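Local coordinates for protein uncharacterized conserved (Bdellovibrio bacteriovorus, PDB 7O21) that probably trims peptidoglycan as an LD-carboxypeptidase of the YkuD family, editing the cell wall in a way tied to the curvature of this predatory bacterium, at residues A137-D140 against S141-L144; N180-K184 against S185-K189. All coordinates share one frame; numbering follows the deposited sequence.

Interaction 1 of 2, residues A137-D140 against S141-L144; sequences AIPD and SVPL
Ile138 and Val142 face each other across a tight reversal of the chain, and apolar contacts make up most of what joins the two arms. The CG1 branch of Ile138 meets CG2 of Val142 at 3.7 Å, the two side chains lying at about a right angle. CG2 of Ile138 touches CD2 of Leu144 at 4.0 Å and lies equally close to the valine methyl. The same Val142 methyl also touches the ring of Pro139, CG2 to CD 4.0 Å, so one methyl bridges two consecutive residues of 137-140. A chi1 of -53° sets CG1 of Val142 beside the backbone N and so places CG2 between N and the carbonyl carbon, which turns it back over the start of the turn.

The polar part is a single backbone hydrogen bond closing a type I beta turn from Pro139 to Val142. Val142 N donates to Pro139 O over 3.2 Å, and the N-H...O angle of 171° is almost straight, yet the donor stands 51° out of the carbonyl plane. Asp140 and Ser141 occupy the exposed corner. Outside the turn, Asp140 OD1 accepts from Asn156 ND2 and Val142 O from Arg155 NH1, which ties both arms to the chain beyond strand 152-153.

The loop follows strand 134-136 in the L,D-transpeptidase catalytic domain, and buried Ile138 lies about 5 Å, side chain to side chain, from His136, the predicted proton donor/acceptor. Two prolines and one turn bond, backed by aliphatic contacts on the inner side, imply a reversal shaped by the backbone, with its apolar side toward Val153 and its polar corner toward solvent.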
ATOM      1  N   ALA A 137       3.127 -22.190   1.823  1.00 15.05           N
ATOM      2  CA  ALA A 137       3.345 -23.605   2.056  1.00 16.88           C
ATOM      3  C   ALA A 137       4.846 -23.881   2.158  1.00 15.39           C
ATOM      4  O   ALA A 137       5.646 -22.961   2.399  1.00 16.57           O
ATOM      5  CB  ALA A 137       2.631 -24.419   0.977  1.00 16.10           C
ATOM      6  N   ILE A 138       5.207 -25.125   2.029  1.00 16.30           N
ATOM      7  CA  ILE A 138       6.611 -25.540   2.231  1.00 17.21           C
ATOM      8  C   ILE A 138       6.733 -26.963   1.700  1.00 16.49           C
ATOM      9  O   ILE A 138       5.762 -27.596   1.547  1.00 18.45           O
ATOM     10  CB  ILE A 138       6.965 -25.394   3.726  1.00 19.66           C
ATOM     11  CG1 ILE A 138       8.434 -25.009   3.932  1.00 20.51           C
ATOM     12  CG2 ILE A 138       6.500 -26.596   4.540  1.00 22.82           C
ATOM     13  CD1 ILE A 138       8.709 -24.170   5.117  1.00 25.96           C
ATOM     14  N   PRO A 139       7.933 -27.483   1.425  1.00 18.12           N
ATOM     15  CA  PRO A 139       8.017 -28.850   0.966  1.00 16.17           C
ATOM     16  C   PRO A 139       7.442 -29.821   2.006  1.00 16.54           C
ATOM     17  O   PRO A 139       7.575 -29.681   3.149  1.00 18.59           O
ATOM     18  CB  PRO A 139       9.524 -29.035   0.827  1.00 17.81           C
ATOM     19  CG  PRO A 139       9.962 -27.666   0.395  1.00 21.98           C
ATOM     20  CD  PRO A 139       9.177 -26.774   1.326  1.00 19.50           C
ATOM     21  N   ASP A 140       6.919 -30.908   1.475  1.00 19.39           N
ATOM     22  CA  ASP A 140       6.315 -31.968   2.306  1.00 19.06           C
ATOM     23  C   ASP A 140       7.321 -32.556   3.308  1.00 42.00           C
ATOM     24  O   ASP A 140       6.889 -32.960   4.357  1.00 61.54           O
ATOM     25  CB  ASP A 140       5.779 -33.069   1.411  1.00 27.95           C
ATOM     26  CG  ASP A 140       4.626 -32.682   0.508  1.00 21.51           C
ATOM     27  OD1 ASP A 140       3.933 -31.770   0.809  1.00 22.58           O
ATOM     28  OD2 ASP A 140       4.441 -33.337  -0.439  1.00 24.97           O
ATOM     29  N   SER A 141       8.608 -32.637   2.960  1.00 33.34           N
ATOM     30  CA  SER A 141       9.637 -33.247   3.835  1.00 28.74           C
ATOM     31  C   SER A 141      10.062 -32.376   5.010  1.00 32.43           C
ATOM     32  O   SER A 141      10.784 -32.855   5.844  1.00 33.37           O
ATOM     33  CB  SER A 141      10.820 -33.684   3.046  1.00 29.41           C
ATOM     34  OG  SER A 141      11.432 -32.588   2.452  1.00 27.75           O
ATOM     35  N   VAL A 142       9.643 -31.131   5.066  1.00 23.43           N
ATOM     36  CA  VAL A 142      10.163 -30.313   6.186  1.00 29.90           C
ATOM     37  C   VAL A 142       9.041 -29.829   7.106  1.00 28.70           C
ATOM     38  O   VAL A 142       7.933 -29.728   6.711  1.00 25.63           O
ATOM     39  CB  VAL A 142      11.011 -29.156   5.659  1.00 31.18           C
ATOM     40  CG1 VAL A 142      12.098 -29.628   4.715  1.00 35.02           C
ATOM     41  CG2 VAL A 142      10.149 -28.149   4.955  1.00 23.63           C
ATOM     42  N   PRO A 143       9.373 -29.477   8.347  1.00 28.00           N
ATOM     43  CA  PRO A 143       8.390 -28.994   9.270  1.00 24.26           C
ATOM     44  C   PRO A 143       7.853 -27.626   8.836  1.00 19.58           C
ATOM     45  O   PRO A 143       8.524 -26.889   8.274  1.00 24.69           O
ATOM     46  CB  PRO A 143       9.167 -28.769  10.575  1.00 25.42           C
ATOM     47  CG  PRO A 143      10.537 -29.304  10.345  1.00 35.51           C
ATOM     48  CD  PRO A 143      10.719 -29.482   8.861  1.00 34.53           C
ATOM     49  N   LEU A 144       6.607 -27.384   9.184  1.00 21.34           N
ATOM     50  CA  LEU A 144       5.990 -26.086   8.916  1.00 20.16           C
ATOM     51  C   LEU A 144       6.776 -24.937   9.546  1.00 19.48           C
ATOM     52  O   LEU A 144       6.807 -23.832   8.993  1.00 19.63           O
ATOM     53  CB  LEU A 144       4.546 -26.105   9.414  1.00 21.74           C
ATOM     54  CG  LEU A 144       3.597 -27.098   8.742  1.00 19.41           C
ATOM     55  CD1 LEU A 144       2.201 -26.943   9.324  1.00 20.03           C
ATOM     56  CD2 LEU A 144       3.577 -26.889   7.223  1.00 17.61           C
TER

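Interaction 2 of 2, residues N180-K184 against S185-K189; sequences NYVSK and SEHDK
Val182 lies obliquely against Glu186 where a short strand gives way to a helix, its CB 3.8 Å from Glu186 CG. It is the aliphatic stem of the glutamate that touches: CG stands anti to the backbone N (chi1 -180°), which lays CB and CG alongside the valine, and the bend at chi2 then carries the carboxylate away to a salt bridge with Arg190 through OE2. The CG2 methyl of Val182 reaches further round, to 4.0 Å from His187 CB, and lies at the edge of the imidazole, near its plane. The ring itself swings off toward strand 26-27 and the residues after it, where NE2 is hydrogen-bonded to Leu30 O.

Ser183 is the N-cap of helix 184-206. Its OG, held between the backbone N and carbonyl carbon by a chi1 of 69°, reaches forward to the first turn of the helix and accepts from Glu186 N at 3.0 Å, with an N-H...O angle of 166°. This capping bond satisfies an amide that has no earlier helical carbonyl to use, and the hydroxyl also rests 3.4 Å from Glu186 CB. Ser183 O meanwhile takes the amide of His187, 2.7 Å from O to N, with the donor nearly along the C=O axis. One residue thus serves two successive amides, one by side chain and one by main chain.

The i to i+4 pattern continues with Asp188 N giving to Lys184 O over 2.9 Å. Lys184 runs outward to Asp24 O through NZ, whereas the carboxylate of Asp188, in the conformer given here, forms a salt bridge with Arg191 by way of OD1.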
ATOM      1  N   ASN A 180     -10.284 -17.575  21.873  1.00 19.96           N
ATOM      2  CA  ASN A 180     -11.266 -17.862  22.919  1.00 23.64           C
ATOM      3  C   ASN A 180     -12.572 -18.276  22.248  1.00 24.82           C
ATOM      4  O   ASN A 180     -13.221 -17.460  21.591  1.00 26.51           O
ATOM      5  CB  ASN A 180     -11.482 -16.622  23.787  1.00 26.08           C
ATOM      6  CG  ASN A 180     -12.576 -16.807  24.828  1.00 31.06           C
ATOM      7  OD1 ASN A 180     -12.793 -17.907  25.340  1.00 33.21           O
ATOM      8  ND2 ASN A 180     -13.280 -15.724  25.141  1.00 35.32           N
ATOM      9  N   TYR A 181     -12.965 -19.535  22.417  1.00 21.74           N
ATOM     10  CA  TYR A 181     -14.211 -20.037  21.851  1.00 20.84           C
ATOM     11  C   TYR A 181     -15.323 -19.916  22.886  1.00 23.27           C
ATOM     12  O   TYR A 181     -15.170 -20.369  24.026  1.00 28.38           O
ATOM     13  CB  TYR A 181     -14.046 -21.495  21.431  1.00 27.80           C
ATOM     14  CG  TYR A 181     -13.346 -21.651  20.103  1.00 22.22           C
ATOM     15  CD1 TYR A 181     -14.061 -21.632  18.914  1.00 23.40           C
ATOM     16  CD2 TYR A 181     -11.970 -21.825  20.040  1.00 24.68           C
ATOM     17  CE1 TYR A 181     -13.426 -21.778  17.697  1.00 24.40           C
ATOM     18  CE2 TYR A 181     -11.321 -21.966  18.819  1.00 30.13           C
ATOM     19  CZ  TYR A 181     -12.059 -21.944  17.652  1.00 29.32           C
ATOM     20  OH  TYR A 181     -11.438 -22.089  16.429  1.00 31.35           O
ATOM     21  N   VAL A 182     -16.437 -19.300  22.492  1.00 22.02           N
ATOM     22  CA  VAL A 182     -17.548 -19.043  23.396  1.00 24.39           C
ATOM     23  C   VAL A 182     -18.834 -19.634  22.828  1.00 20.40           C
ATOM     24  O   VAL A 182     -18.911 -20.023  21.666  1.00 21.34           O
ATOM     25  CB  VAL A 182     -17.707 -17.547  23.699  1.00 22.38           C
ATOM     26  CG1 VAL A 182     -16.441 -17.023  24.359  1.00 23.94           C
ATOM     27  CG2 VAL A 182     -18.019 -16.780  22.416  1.00 23.34           C
ATOM     28  N   SER A 183     -19.854 -19.709  23.684  1.00 24.00           N
ATOM     29  CA  SER A 183     -21.139 -20.225  23.247  1.00 22.45           C
ATOM     30  C   SER A 183     -21.767 -19.302  22.207  1.00 23.90           C
ATOM     31  O   SER A 183     -21.462 -18.110  22.128  1.00 24.66           O
ATOM     32  CB  SER A 183     -22.097 -20.358  24.438  1.00 23.01           C
ATOM     33  OG  SER A 183     -22.480 -19.090  24.941  1.00 26.73           O
ATOM     34  N   LYS A 184     -22.656 -19.880  21.396  1.00 25.91           N
ATOM     35  CA  LYS A 184     -23.377 -19.083  20.410  1.00 24.41           C
ATOM     36  C   LYS A 184     -24.134 -17.945  21.080  1.00 28.21           C
ATOM     37  O   LYS A 184     -24.229 -16.842  20.529  1.00 24.98           O
ATOM     38  CB  LYS A 184     -24.341 -19.968  19.623  1.00 31.27           C
ATOM     39  CG  LYS A 184     -23.708 -20.664  18.444  1.00 39.13           C
ATOM     40  CD  LYS A 184     -24.667 -21.662  17.824  1.00 47.17           C
ATOM     41  CE  LYS A 184     -23.915 -22.683  16.985  1.00 50.77           C
ATOM     42  NZ  LYS A 184     -23.780 -23.991  17.679  1.00 53.54           N
ATOM     43  N   SER A 185     -24.697 -18.200  22.265  1.00 26.51           N
ATOM     44  CA  SER A 185     -25.356 -17.137  23.028  1.00 29.35           C
ATOM     45  C   SER A 185     -24.394 -16.019  23.390  1.00 26.85           C
ATOM     46  O   SER A 185     -24.706 -14.833  23.212  1.00 26.41           O
ATOM     47  CB  SER A 185     -25.988 -17.690  24.308  1.00 31.42           C
ATOM     48  OG  SER A 185     -26.992 -16.808  24.762  1.00 45.23           O
ATOM     49  N   GLU A 186     -23.248 -16.377  23.968  1.00 26.27           N
ATOM     50  CA  GLU A 186     -22.255 -15.374  24.321  1.00 25.44           C
ATOM     51  C   GLU A 186     -21.761 -14.647  23.078  1.00 25.28           C
ATOM     52  O   GLU A 186     -21.588 -13.422  23.091  1.00 23.93           O
ATOM     53  CB  GLU A 186     -21.079 -16.040  25.033  1.00 26.61           C
ATOM     54  CG  GLU A 186     -19.977 -15.102  25.463  1.00 28.20           C
ATOM     55  CD  GLU A 186     -20.467 -13.972  26.348  1.00 35.91           C
ATOM     56  OE1 GLU A 186     -21.516 -14.128  27.014  1.00 40.36           O
ATOM     57  OE2 GLU A 186     -19.794 -12.924  26.380  1.00 31.97           O
ATOM     58  N   HIS A 187     -21.549 -15.387  21.983  1.00 21.26           N
ATOM     59  CA  HIS A 187     -21.072 -14.776  20.740  1.00 20.14           C
ATOM     60  C   HIS A 187     -22.070 -13.756  20.221  1.00 22.82           C
ATOM     61  O   HIS A 187     -21.698 -12.634  19.850  1.00 20.82           O
ATOM     62  CB  HIS A 187     -20.830 -15.850  19.677  1.00 17.61           C
ATOM     63  CG  HIS A 187     -19.984 -15.379  18.537  1.00 17.97           C
ATOM     64  ND1 HIS A 187     -20.515 -14.814  17.397  1.00 23.15           N
ATOM     65  CD2 HIS A 187     -18.642 -15.383  18.371  1.00 19.57           C
ATOM     66  CE1 HIS A 187     -19.532 -14.494  16.573  1.00 19.17           C
ATOM     67  NE2 HIS A 187     -18.386 -14.818  17.145  1.00 19.47           N
ATOM     68  N   ASP A 188     -23.353 -14.123  20.190  0.64 21.92           N
ATOM     69  CA  ASP A 188     -24.366 -13.194  19.705  0.64 21.46           C
ATOM     70  C   ASP A 188     -24.476 -11.974  20.608  0.64 25.03           C
ATOM     71  O   ASP A 188     -24.703 -10.856  20.129  0.64 21.25           O
ATOM     72  CB  ASP A 188     -25.722 -13.880  19.569  0.64 25.33           C
ATOM     73  CG  ASP A 188     -26.747 -12.985  18.919  0.64 27.01           C
ATOM     74  OD1 ASP A 188     -26.618 -12.726  17.705  0.64 26.89           O
ATOM     75  OD2 ASP A 188     -27.668 -12.519  19.623  0.64 31.96           O
ATOM     76  N   LYS A 189     -24.322 -12.166  21.917  1.00 21.38           N
ATOM     77  CA  LYS A 189     -24.357 -11.032  22.829  1.00 24.30           C
ATOM     78  C   LYS A 189     -23.236 -10.057  22.506  1.00 26.24           C
ATOM     79  O   LYS A 189     -23.461  -8.849  22.393  1.00 23.57           O
ATOM     80  CB  LYS A 189     -24.270 -11.526  24.276  1.00 23.73           C
ATOM     81  CG  LYS A 189     -24.414 -10.431  25.320  1.00 37.46           C
ATOM     82  CD  LYS A 189     -23.057  -9.963  25.820  1.00 45.20           C
ATOM     83  CE  LYS A 189     -23.197  -8.889  26.897  1.00 49.21           C
ATOM     84  NZ  LYS A 189     -24.164  -7.812  26.522  1.00 47.99           N
TER

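Overall arrangement
Interaction 1 precedes interaction 2 along the chain, and their centres lie 35 Å apart, with the nearest atoms about 16 Å from each other and no touch between them. Residues 137-144 belong to the loop between strands 134-136 and 152-153, two neighbouring parallel strands of the mixed sheet in the catalytic domain, near His136 and Cys151, the predicted catalytic residues. Residues 180-189 follow strand 172-176 of that same sheet; strand 181-182 pairs instead with strand 26-27. One contact therefore shapes a surface loop near the predicted active site, while the other starts helix 184-206, which runs on toward the NTF2-like part of the chain.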